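Local coordinates for putative uncharacterized protein (Ustilago maydis, PDB 4GNX) that binds single-stranded DNA as a subunit of replication protein A, using OB-fold domains, one of which carries a zinc site, at residues 358-363 with 416-421; 7-12 with 95-100; 165-170 with 197-202; 309-314 with 335-340. All blocks are in the same frame, centred on the assembly; numbering follows the deposited sequence.

Contact 1 (358-363 with 416-421); sequences WLSGFN and RVRYTI. With nucleotides of chain G.
Ser-360 and Thr-420 form the single bridge at which strands 355-362 and 414-426, the outermost of a five-stranded sheet, meet and close an OB-fold barrel. The two run the same way, 47° apart, so they hold together over a short length. Both backbone bonds use Ser-360: its N donates to Tyr-419 O at 2.9 Å, and its O accepts from Ile-421 N at 2.9 Å. The inner side is tightly packed. Leu-359 crosses Ile-421 and Tyr-419 at about right angles, its CB 3.6 Å from Ile-421 CD1 and its CD2 against Tyr-419 CB; Phe-402 of strand 398-411 also touches Leu-359.

On the other side the strands touch each other less, and the rings turn to the DNA. Trp-358 and Phe-362 take no share in the backbone bridge and instead lay ring faces against bases: C4 of DT18 of chain G is 3.4 Å above the Trp-358 plane, toward the rim, while C4 of DT13 of chain G lies over the centre of the Phe-362 ring. Thr-420 CG2 meets Phe-362 CE1 at the ring edge, 3.6 Å away. Arg-418 has its main polar partner in Asp-409, through NE, and gives Ser-360 OG only a weak bond from NH1. Set between its backbone N and carbonyl carbon (chi1 46°), that OG also donates to Tyr-419 O at 3.3 Å, from 46° out of the carbonyl plane.

Contact 2 (7-12 with 95-100); sequences EGLSPY and YEITFE
Pro-11 sits over a face of the Tyr-95 ring, and this pairing sets the geometry of the contact. CD does the touching, in a CH-pi contact 3.9 Å from the ring centroid and 25° off its normal, displaced toward the hydroxyl end, where it lies 3.6 Å from CZ. The proline ring and the tyrosine side chain cross at about a right angle. Tyr-95 reaches this place because its CB points at the loop and chi1 (-56°) sets CG anti to the carbonyl carbon, carrying the ring out alongside residues 9-12. Leu-9 O comes obliquely to CD2 of the same ring, 3.5 Å away.

Beyond the proline, the two tyrosines are also set crosswise: Tyr-95 OH lies near the plane of the Tyr-12 ring, at its edge, 4.1 Å from CE2. Deeper in, Leu-9 and Ile-97 again cross at about a right angle and meet by their CD1 methyls, at 4.1 Å. Both also touch Ile-18, which draws the pair into the apolar interior. No hydrogen bond joins the two segments, so the loop is held here by apolar and aromatic surface, with the Tyr-12 end exposed. The arrangement is that of a lead-in segment, just ahead of strand 17-30, folded against strand 95-99 of an OB-fold barrel, in which that strand pairs in parallel with strand 51-57.

Contact 3 (165-170 with 197-202); sequences LTLVDQ and PVLAFK
The apolar core of an OB-fold barrel is crossed by this contact, in which Leu-165 and Leu-167 on strand 159-168 face Leu-199 and Phe-201 on strand 198-207. The strand segments run at 96° to one another with their axes 8.8 Å apart, a separation bridged by side chains alone; each strand pairs instead with strand 135-152, in a sheet that is curled or branched. All four residues aim their CB atoms across the gap, so the contact is made by the ends of branches.

Leu-165 CD1 serves two partners: it lies 3.9 Å from Leu-199 CD1 and equally far from Phe-201 CZ. The two leucines cross at about a right angle, whereas the approach to Phe-201 is at the ring edge, near its plane. The next ring atom along, Phe-201 CE1, is met by Leu-167 CD1 at 3.9 Å, from an oblique direction. Leu-167 thus divides its methyls, since its CD2 turns to Leu-199 CD1 at the longer distance of 4.3 Å. With chi1 at -69°, CG of Phe-201 is anti to the carbonyl carbon and the ring extends inward, its far end presented to both leucines of strand 159-168.

Met-222 packs against Leu-165 and Phe-201, and Ile-224 against Leu-199, so strand 220-224 helps enclose the cluster. Every touching group is a hydrocarbon and no hydrogen bond crosses. The association therefore rests on dispersion and the exclusion of water, and depends on complementary shape rather than on directional bonds.

Contact 4 (309-314 with 335-340); sequences TACASE and RSYATP. With ZN (zinc ion), chain I.
A four-cysteine zinc site, of the zinc-ribbon kind found in the C-terminal domain of the RPA large subunit, is where Ala-312 and Ser-313 pack on Tyr-337. Cys-311 supplies one ligand, SG at 2.3 Å from the zinc ion, and Cys-316, Cys-330 and Cys-333 complete the set. The site is built into the chain between strand 290-310 and strand 341-352 of the OB fold, and residues 335-337 form an edge of its small three-stranded sheet.

Tyr-337 dominates the packing. Its CB points at residues 309-314, and the ring meets Ala-312 face on: Ala-312 CB stands 3.6 Å above the plane over the centre, only 10° off the normal, in a CH-pi contact. NH1 of Arg-335 lies over the opposite face, nearer the rim, so the ring is sandwiched. The zinc ligand touches the same ring less directly, Cys-311 SG being 5.5 Å from the centroid and oblique to it, a sulfur-aromatic contact. This SG is swung anti to its backbone nitrogen (chi1 173°), which places it on the metal while the neighbouring Ala-312 faces the tyrosine. Ring and metal thus flank the same short turn.

At the strand end, Thr-309 CB rests on Pro-340 CB at 3.8 Å, where the chain leaves the ribbon, and Trp-328 touches both residues. At the other end the contact is polar: Tyr-337 OH and Ser-313 OG share a hydrogen bond of 3.0 Å, and either could be the donor.

How the contacts relate
Contacts 1, 2 and 3 belong to three different OB-fold barrels, while contact 4 lies in the zinc ribbon attached to the barrel of contact 1. Those two reach the same five-stranded β-sheet and lie in the same C-terminal domain; their centres are about 25 Å apart and their nearest atoms about 8 Å. Contacts 1 and 2 lie on opposite sides of the chain's centre, about 52 Å between centres, and contacts 2 and 4 are about 74 Å apart between centres. The DNA is a common reference: contact 1 touches it directly, contact 2 comes within about 4 Å at nearest atoms, contact 4 within about 7 Å, and the buried core of contact 3 stays about 10 Å away.

Contact 1 (358-363 with 416-421)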
# COMPACT_ATOMS: atom_id res chain seq x y z
N TRP C 358 4.51 12.73 15.65
CA TRP C 358 3.87 12.53 16.95
C TRP C 358 2.39 12.36 16.89
O TRP C 358 1.69 13.16 16.27
CB TRP C 358 4.17 13.70 17.83
CG TRP C 358 5.59 13.66 18.35
CD1 TRP C 358 6.69 14.32 17.85
CD2 TRP C 358 6.09 12.88 19.48
NE1 TRP C 358 7.80 14.03 18.58
CE2 TRP C 358 7.52 13.18 19.58
CE3 TRP C 358 5.51 12.02 20.41
CZ2 TRP C 358 8.32 12.63 20.56
CZ3 TRP C 358 6.34 11.46 21.40
CH2 TRP C 358 7.71 11.76 21.47
N LEU C 359 1.91 11.30 17.55
CA LEU C 359 0.48 10.99 17.64
C LEU C 359 0.00 10.92 19.09
O LEU C 359 0.72 10.46 19.98
CB LEU C 359 0.19 9.64 16.96
CG LEU C 359 0.46 9.48 15.46
CD1 LEU C 359 0.20 8.05 15.00
CD2 LEU C 359 -0.38 10.40 14.61
N SER C 360 -1.21 11.38 19.36
CA SER C 360 -1.79 11.15 20.68
C SER C 360 -2.95 10.18 20.62
O SER C 360 -3.72 10.17 19.66
CB SER C 360 -2.19 12.44 21.39
OG SER C 360 -2.90 13.29 20.52
N GLY C 361 -3.04 9.36 21.67
CA GLY C 361 -4.02 8.30 21.78
C GLY C 361 -4.73 8.30 23.13
O GLY C 361 -4.17 8.71 24.15
N PHE C 362 -5.96 7.81 23.12
CA PHE C 362 -6.75 7.76 24.32
C PHE C 362 -7.02 6.33 24.75
O PHE C 362 -6.57 5.39 24.10
CB PHE C 362 -8.04 8.56 24.13
CG PHE C 362 -7.79 10.01 23.88
CD1 PHE C 362 -7.86 10.54 22.59
CD2 PHE C 362 -7.46 10.86 24.93
CE1 PHE C 362 -7.62 11.89 22.36
CE2 PHE C 362 -7.22 12.22 24.71
CZ PHE C 362 -7.30 12.73 23.42
N ASN C 363 -7.77 6.19 25.85
CA ASN C 363 -7.90 4.94 26.59
C ASN C 363 -8.06 3.65 25.76
O ASN C 363 -7.35 2.67 25.99
CB ASN C 363 -8.99 5.06 27.66
CG ASN C 363 -8.90 3.98 28.73
OD1 ASN C 363 -9.80 3.16 28.87
ND2 ASN C 363 -7.80 3.97 29.47
N ARG C 416 -1.04 25.07 18.06
CA ARG C 416 -0.35 23.88 17.55
C ARG C 416 -1.31 22.95 16.83
O ARG C 416 -2.46 22.82 17.23
CB ARG C 416 0.33 23.12 18.69
CG ARG C 416 1.63 23.73 19.20
CD ARG C 416 2.83 23.29 18.35
NE ARG C 416 4.12 23.70 18.92
CZ ARG C 416 5.11 22.87 19.27
NH1 ARG C 416 4.99 21.55 19.10
NH2 ARG C 416 6.23 23.36 19.78
N VAL C 417 -0.83 22.31 15.76
CA VAL C 417 -1.58 21.19 15.16
C VAL C 417 -1.40 19.94 15.99
O VAL C 417 -0.29 19.67 16.46
CB VAL C 417 -1.15 20.87 13.72
CG1 VAL C 417 -1.88 19.64 13.21
CG2 VAL C 417 -1.44 22.05 12.80
N ARG C 418 -2.47 19.19 16.20
CA ARG C 418 -2.33 17.89 16.83
C ARG C 418 -2.89 16.74 16.00
O ARG C 418 -3.83 16.89 15.22
CB ARG C 418 -2.82 17.89 18.28
CG ARG C 418 -2.06 18.89 19.15
CD ARG C 418 -1.71 18.38 20.54
NE ARG C 418 -2.88 18.18 21.39
CZ ARG C 418 -3.31 16.99 21.80
NH1 ARG C 418 -2.67 15.88 21.47
NH2 ARG C 418 -4.39 16.91 22.56
N TYR C 419 -2.24 15.59 16.13
CA TYR C 419 -2.63 14.40 15.41
C TYR C 419 -3.19 13.37 16.40
O TYR C 419 -2.49 12.91 17.31
CB TYR C 419 -1.44 13.85 14.63
CG TYR C 419 -0.82 14.84 13.65
CD1 TYR C 419 0.44 15.40 13.88
CD2 TYR C 419 -1.50 15.22 12.49
CE1 TYR C 419 1.00 16.30 12.98
CE2 TYR C 419 -0.95 16.12 11.59
CZ TYR C 419 0.29 16.66 11.84
OH TYR C 419 0.80 17.56 10.92
N THR C 420 -4.46 13.03 16.21
CA THR C 420 -5.13 12.13 17.12
C THR C 420 -5.38 10.79 16.44
O THR C 420 -5.71 10.73 15.26
CB THR C 420 -6.46 12.72 17.60
OG1 THR C 420 -6.29 14.11 17.86
CG2 THR C 420 -6.94 12.03 18.87
N ILE C 421 -5.19 9.73 17.20
CA ILE C 421 -5.52 8.40 16.73
C ILE C 421 -6.99 8.16 17.05
O ILE C 421 -7.42 8.32 18.18
CB ILE C 421 -4.61 7.35 17.39
CG1 ILE C 421 -3.15 7.58 16.94
CG2 ILE C 421 -5.05 5.95 17.01
CD1 ILE C 421 -2.06 7.02 17.83
P DT G 18 10.17 18.96 23.90
OP1 DT G 18 10.78 19.74 25.01
OP2 DT G 18 10.62 19.20 22.50
O5' DT G 18 10.38 17.42 24.24
C5' DT G 18 10.20 16.92 25.58
C4' DT G 18 9.41 15.63 25.55
O4' DT G 18 8.12 15.90 24.96
C3' DT G 18 10.03 14.51 24.71
O3' DT G 18 10.84 13.62 25.49
C2' DT G 18 8.84 13.83 24.06
C1' DT G 18 7.65 14.75 24.29
N1 DT G 18 6.96 15.21 23.07
C2 DT G 18 5.60 14.99 22.99
O2 DT G 18 4.97 14.41 23.85
N3 DT G 18 5.01 15.47 21.84
C4 DT G 18 5.63 16.14 20.80
O4 DT G 18 4.97 16.51 19.84
C5 DT G 18 7.05 16.35 20.96
C7 DT G 18 7.80 17.07 19.88
C6 DT G 18 7.64 15.89 22.07
P DT G 13 -14.67 14.10 29.65
OP1 DT G 13 -14.40 13.39 30.92
OP2 DT G 13 -15.63 15.24 29.66
O5' DT G 13 -13.28 14.60 29.02
C5' DT G 13 -12.17 15.00 29.85
C4' DT G 13 -11.01 14.03 29.70
O4' DT G 13 -11.36 12.98 28.79
C3' DT G 13 -9.72 14.62 29.14
O3' DT G 13 -8.86 14.98 30.21
C2' DT G 13 -9.06 13.45 28.44
C1' DT G 13 -10.17 12.41 28.26
N1 DT G 13 -10.42 12.08 26.85
C2 DT G 13 -10.64 10.76 26.51
O2 DT G 13 -10.61 9.84 27.31
N3 DT G 13 -10.90 10.55 25.17
C4 DT G 13 -10.95 11.51 24.17
O4 DT G 13 -11.19 11.17 23.02
C5 DT G 13 -10.72 12.87 24.61
C7 DT G 13 -10.76 13.98 23.60
C6 DT G 13 -10.47 13.08 25.91
P DT G 17 5.02 23.09 24.16
OP1 DT G 17 4.82 24.55 24.39
OP2 DT G 17 4.71 22.51 22.83
O5' DT G 17 6.53 22.75 24.52
C5' DT G 17 6.87 21.85 25.58
C4' DT G 17 6.97 20.43 25.06
O4' DT G 17 5.65 19.92 24.76
C3' DT G 17 7.80 20.25 23.78
O3' DT G 17 8.57 19.05 23.92
C2' DT G 17 6.75 20.03 22.71
C1' DT G 17 5.70 19.27 23.50
N1 DT G 17 4.33 19.23 22.95
C2 DT G 17 3.33 18.71 23.74
O2 DT G 17 3.53 18.30 24.88
N3 DT G 17 2.09 18.70 23.17
C4 DT G 17 1.75 19.13 21.90
O4 DT G 17 0.58 19.06 21.52
C5 DT G 17 2.84 19.65 21.11
C7 DT G 17 2.57 20.13 19.72
C6 DT G 17 4.06 19.67 21.66

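Contact 2 (7-12 with 95-100)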
# COMPACT_ATOMS: atom_id res chain seq x y z
N GLU C 7 -1.32 -7.78 -29.74
CA GLU C 7 -0.40 -8.65 -29.01
C GLU C 7 0.84 -9.04 -29.81
O GLU C 7 1.82 -9.54 -29.26
CB GLU C 7 -1.15 -9.88 -28.56
CG GLU C 7 -1.75 -9.67 -27.21
CD GLU C 7 -0.67 -9.59 -26.15
OE1 GLU C 7 0.07 -10.60 -26.00
OE2 GLU C 7 -0.55 -8.52 -25.48
N GLY C 8 0.78 -8.79 -31.11
CA GLY C 8 1.86 -9.09 -32.00
C GLY C 8 2.93 -8.02 -32.05
O GLY C 8 4.01 -8.30 -32.54
N LEU C 9 2.64 -6.83 -31.56
CA LEU C 9 3.56 -5.68 -31.67
C LEU C 9 4.79 -5.72 -30.78
O LEU C 9 4.75 -6.18 -29.64
CB LEU C 9 2.81 -4.40 -31.34
CG LEU C 9 1.50 -4.12 -32.09
CD1 LEU C 9 0.73 -3.01 -31.35
CD2 LEU C 9 1.75 -3.80 -33.56
N SER C 10 5.89 -5.19 -31.30
CA SER C 10 7.19 -5.23 -30.62
C SER C 10 8.10 -4.18 -31.24
O SER C 10 7.86 -3.73 -32.37
CB SER C 10 7.84 -6.61 -30.80
OG SER C 10 8.18 -6.82 -32.17
N PRO C 11 9.17 -3.80 -30.53
CA PRO C 11 10.17 -2.92 -31.14
C PRO C 11 10.89 -3.55 -32.35
O PRO C 11 11.41 -2.82 -33.20
CB PRO C 11 11.19 -2.68 -30.01
CG PRO C 11 10.55 -3.21 -28.75
CD PRO C 11 9.56 -4.24 -29.17
N TYR C 12 10.87 -4.88 -32.44
CA TYR C 12 11.67 -5.63 -33.44
C TYR C 12 11.10 -5.65 -34.86
O TYR C 12 11.77 -6.08 -35.80
CB TYR C 12 12.00 -7.06 -32.94
CG TYR C 12 12.57 -7.07 -31.55
CD1 TYR C 12 13.92 -6.90 -31.32
CD2 TYR C 12 11.72 -7.18 -30.44
CE1 TYR C 12 14.44 -6.87 -30.03
CE2 TYR C 12 12.21 -7.15 -29.15
CZ TYR C 12 13.57 -6.99 -28.95
OH TYR C 12 14.05 -6.95 -27.66
N TYR C 95 4.50 -3.43 -23.60
CA TYR C 95 4.76 -2.31 -24.50
C TYR C 95 3.66 -1.24 -24.53
O TYR C 95 2.55 -1.46 -24.02
CB TYR C 95 5.04 -2.82 -25.92
CG TYR C 95 6.18 -3.82 -26.00
CD1 TYR C 95 7.44 -3.50 -25.50
CD2 TYR C 95 6.01 -5.07 -26.60
CE1 TYR C 95 8.48 -4.40 -25.56
CE2 TYR C 95 7.05 -5.98 -26.68
CZ TYR C 95 8.28 -5.63 -26.16
OH TYR C 95 9.33 -6.53 -26.23
N GLU C 96 4.00 -0.07 -25.06
CA GLU C 96 3.01 0.92 -25.52
C GLU C 96 3.44 1.61 -26.83
O GLU C 96 4.56 1.40 -27.31
CB GLU C 96 2.60 1.92 -24.43
CG GLU C 96 3.70 2.59 -23.63
CD GLU C 96 3.24 3.10 -22.26
OE1 GLU C 96 3.82 4.11 -21.79
OE2 GLU C 96 2.32 2.51 -21.62
N ILE C 97 2.52 2.39 -27.41
CA ILE C 97 2.78 3.06 -28.68
C ILE C 97 2.94 4.56 -28.53
O ILE C 97 2.18 5.19 -27.80
CB ILE C 97 1.63 2.82 -29.65
CG1 ILE C 97 1.58 1.35 -30.07
CG2 ILE C 97 1.73 3.76 -30.84
CD1 ILE C 97 0.25 0.96 -30.69
N THR C 98 3.92 5.13 -29.22
CA THR C 98 4.04 6.58 -29.27
C THR C 98 3.88 7.05 -30.71
O THR C 98 4.54 6.56 -31.62
CB THR C 98 5.39 7.11 -28.73
OG1 THR C 98 5.82 6.30 -27.63
CG2 THR C 98 5.26 8.53 -28.25
N PHE C 99 2.97 8.00 -30.91
CA PHE C 99 2.75 8.57 -32.22
C PHE C 99 3.90 9.49 -32.59
O PHE C 99 4.22 10.45 -31.88
CB PHE C 99 1.44 9.35 -32.25
CG PHE C 99 0.23 8.53 -31.92
CD1 PHE C 99 0.13 7.20 -32.34
CD2 PHE C 99 -0.84 9.10 -31.24
CE1 PHE C 99 -1.00 6.44 -32.05
CE2 PHE C 99 -1.97 8.35 -30.95
CZ PHE C 99 -2.05 7.02 -31.36
N GLU C 100 4.52 9.16 -33.72
CA GLU C 100 5.51 10.02 -34.36
C GLU C 100 4.84 10.79 -35.51
O GLU C 100 3.66 10.57 -35.82
CB GLU C 100 6.71 9.19 -34.83
CG GLU C 100 6.34 7.91 -35.58
CD GLU C 100 7.53 7.02 -35.91
OE1 GLU C 100 8.69 7.52 -35.95
OE2 GLU C 100 7.31 5.80 -36.15

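Contact 3 (165-170 with 197-202)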
# COMPACT_ATOMS: atom_id res chain seq x y z
N LEU C 165 -22.65 14.02 -10.23
CA LEU C 165 -23.90 13.53 -10.79
C LEU C 165 -24.56 12.61 -9.79
O LEU C 165 -23.89 11.91 -9.04
CB LEU C 165 -23.66 12.73 -12.07
CG LEU C 165 -22.50 13.02 -13.03
CD1 LEU C 165 -22.48 11.96 -14.12
CD2 LEU C 165 -22.57 14.40 -13.64
N THR C 166 -25.89 12.61 -9.79
CA THR C 166 -26.65 11.66 -8.97
C THR C 166 -27.23 10.58 -9.89
O THR C 166 -27.97 10.88 -10.83
CB THR C 166 -27.78 12.35 -8.17
OG1 THR C 166 -27.25 13.50 -7.50
CG2 THR C 166 -28.38 11.41 -7.13
N LEU C 167 -26.88 9.32 -9.62
CA LEU C 167 -27.33 8.19 -10.42
C LEU C 167 -28.26 7.33 -9.63
O LEU C 167 -28.11 7.21 -8.42
CB LEU C 167 -26.14 7.35 -10.88
CG LEU C 167 -25.10 8.12 -11.69
CD1 LEU C 167 -23.84 7.27 -11.80
CD2 LEU C 167 -25.63 8.50 -13.06
N VAL C 168 -29.22 6.72 -10.32
CA VAL C 168 -30.31 5.97 -9.70
C VAL C 168 -30.62 4.71 -10.52
O VAL C 168 -30.56 4.74 -11.75
CB VAL C 168 -31.58 6.86 -9.59
CG1 VAL C 168 -32.83 6.03 -9.46
CG2 VAL C 168 -31.47 7.83 -8.43
N ASP C 169 -30.92 3.60 -9.83
CA ASP C 169 -31.46 2.42 -10.51
C ASP C 169 -32.65 1.75 -9.79
O ASP C 169 -33.09 2.21 -8.73
CB ASP C 169 -30.35 1.42 -10.89
CG ASP C 169 -29.87 0.56 -9.72
OD1 ASP C 169 -30.52 0.52 -8.65
OD2 ASP C 169 -28.81 -0.09 -9.88
N GLN C 170 -33.15 0.66 -10.37
CA GLN C 170 -34.30 -0.09 -9.86
C GLN C 170 -34.18 -0.38 -8.36
O GLN C 170 -35.18 -0.57 -7.68
CB GLN C 170 -34.48 -1.42 -10.61
CG GLN C 170 -34.40 -1.33 -12.13
CD GLN C 170 -32.97 -1.44 -12.68
OE1 GLN C 170 -32.00 -1.14 -11.99
NE2 GLN C 170 -32.85 -1.86 -13.93
N PRO C 197 -31.34 11.25 -18.89
CA PRO C 197 -30.77 10.26 -19.79
C PRO C 197 -30.30 9.03 -19.02
O PRO C 197 -30.22 9.05 -17.79
CB PRO C 197 -29.58 10.99 -20.39
CG PRO C 197 -29.11 11.89 -19.29
CD PRO C 197 -30.35 12.30 -18.54
N VAL C 198 -30.00 7.95 -19.74
CA VAL C 198 -29.27 6.85 -19.15
C VAL C 198 -27.79 7.10 -19.38
O VAL C 198 -27.39 7.49 -20.48
CB VAL C 198 -29.68 5.48 -19.74
CG1 VAL C 198 -28.94 4.36 -19.02
CG2 VAL C 198 -31.18 5.28 -19.64
N LEU C 199 -27.00 6.91 -18.33
CA LEU C 199 -25.55 6.99 -18.44
C LEU C 199 -24.90 5.67 -18.07
O LEU C 199 -25.27 5.05 -17.07
CB LEU C 199 -25.00 8.08 -17.53
CG LEU C 199 -25.50 9.49 -17.77
CD1 LEU C 199 -24.80 10.46 -16.82
CD2 LEU C 199 -25.32 9.91 -19.22
N ALA C 200 -23.94 5.26 -18.89
CA ALA C 200 -23.26 3.97 -18.73
C ALA C 200 -21.77 4.18 -18.47
O ALA C 200 -21.07 4.83 -19.25
CB ALA C 200 -23.47 3.10 -19.96
N PHE C 201 -21.27 3.62 -17.38
CA PHE C 201 -19.89 3.83 -16.98
C PHE C 201 -19.03 2.57 -17.01
O PHE C 201 -19.42 1.52 -16.47
CB PHE C 201 -19.85 4.45 -15.59
CG PHE C 201 -20.34 5.86 -15.55
CD1 PHE C 201 -21.70 6.13 -15.40
CD2 PHE C 201 -19.46 6.92 -15.67
CE1 PHE C 201 -22.16 7.44 -15.37
CE2 PHE C 201 -19.92 8.23 -15.64
CZ PHE C 201 -21.28 8.49 -15.49
N LYS C 202 -17.86 2.68 -17.66
CA LYS C 202 -16.85 1.62 -17.67
C LYS C 202 -15.63 2.04 -16.86
O LYS C 202 -15.09 3.14 -17.04
CB LYS C 202 -16.45 1.22 -19.10
CG LYS C 202 -16.26 -0.27 -19.29
CD LYS C 202 -14.84 -0.72 -18.97
CE LYS C 202 -14.82 -1.96 -18.08
NZ LYS C 202 -15.67 -3.05 -18.60

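Contact 4 (309-314 with 335-340)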
# COMPACT_ATOMS: atom_id res chain seq x y z
N THR C 309 -5.17 10.38 36.45
CA THR C 309 -6.16 9.85 37.39
C THR C 309 -7.54 10.44 37.07
O THR C 309 -7.73 11.65 37.13
CB THR C 309 -5.80 10.20 38.85
OG1 THR C 309 -5.79 11.63 39.01
CG2 THR C 309 -4.44 9.65 39.24
N ALA C 310 -8.49 9.55 36.77
CA ALA C 310 -9.81 9.95 36.26
C ALA C 310 -11.00 9.58 37.16
O ALA C 310 -10.88 8.72 38.05
CB ALA C 310 -10.02 9.40 34.85
N CYS C 311 -12.14 10.22 36.91
CA CYS C 311 -13.33 10.11 37.75
C CYS C 311 -13.98 8.75 37.68
O CYS C 311 -14.17 8.20 36.59
CB CYS C 311 -14.34 11.17 37.34
SG CYS C 311 -15.99 11.12 38.11
N ALA C 312 -14.33 8.21 38.85
CA ALA C 312 -14.94 6.87 38.95
C ALA C 312 -16.45 6.84 38.64
O ALA C 312 -17.12 5.84 38.90
CB ALA C 312 -14.63 6.25 40.30
N SER C 313 -16.98 7.93 38.08
CA SER C 313 -18.39 7.98 37.69
C SER C 313 -18.59 7.25 36.39
O SER C 313 -17.76 7.36 35.48
CB SER C 313 -18.89 9.42 37.53
OG SER C 313 -19.33 9.97 38.76
N GLU C 314 -19.68 6.50 36.32
CA GLU C 314 -20.15 5.89 35.08
C GLU C 314 -20.28 6.97 34.01
O GLU C 314 -20.90 8.02 34.24
CB GLU C 314 -21.49 5.17 35.32
CG GLU C 314 -22.24 4.72 34.06
CD GLU C 314 -21.44 3.75 33.19
OE1 GLU C 314 -20.47 3.14 33.69
OE2 GLU C 314 -21.80 3.61 32.00
N ARG C 335 -17.99 15.21 43.77
CA ARG C 335 -17.93 14.06 44.69
C ARG C 335 -16.48 13.58 44.81
O ARG C 335 -15.58 14.14 44.18
CB ARG C 335 -18.83 12.93 44.19
CG ARG C 335 -19.17 11.91 45.25
CD ARG C 335 -19.56 10.58 44.64
NE ARG C 335 -19.95 9.69 45.72
CZ ARG C 335 -19.22 8.67 46.18
NH1 ARG C 335 -18.06 8.38 45.61
NH2 ARG C 335 -19.68 7.94 47.18
N SER C 336 -16.28 12.53 45.61
CA SER C 336 -14.95 11.98 45.89
C SER C 336 -14.97 10.47 46.06
O SER C 336 -15.92 9.91 46.58
CB SER C 336 -14.33 12.62 47.14
OG SER C 336 -14.01 13.99 46.91
N TYR C 337 -13.89 9.83 45.61
CA TYR C 337 -13.69 8.40 45.72
C TYR C 337 -12.31 8.12 46.33
O TYR C 337 -11.36 8.87 46.09
CB TYR C 337 -13.77 7.77 44.33
CG TYR C 337 -15.02 8.08 43.55
CD1 TYR C 337 -15.14 9.27 42.82
CD2 TYR C 337 -16.07 7.18 43.52
CE1 TYR C 337 -16.30 9.55 42.09
CE2 TYR C 337 -17.23 7.43 42.79
CZ TYR C 337 -17.34 8.61 42.08
OH TYR C 337 -18.50 8.84 41.38
N ALA C 338 -12.21 7.04 47.11
CA ALA C 338 -10.92 6.55 47.61
C ALA C 338 -9.96 6.16 46.47
O ALA C 338 -8.76 6.43 46.54
CB ALA C 338 -11.12 5.38 48.55
N THR C 339 -10.52 5.54 45.44
CA THR C 339 -9.75 5.02 44.32
C THR C 339 -10.02 5.84 43.06
O THR C 339 -11.19 6.13 42.76
CB THR C 339 -10.10 3.55 44.05
OG1 THR C 339 -10.01 2.81 45.28
CG2 THR C 339 -9.17 2.91 43.02
N PRO C 340 -8.96 6.24 42.33
CA PRO C 340 -9.14 6.86 41.04
C PRO C 340 -9.10 5.82 39.93
O PRO C 340 -8.53 4.74 40.10
CB PRO C 340 -7.92 7.78 40.93
CG PRO C 340 -6.85 7.07 41.68
CD PRO C 340 -7.52 6.16 42.68
ZN ZN I . -16.90 13.02 37.14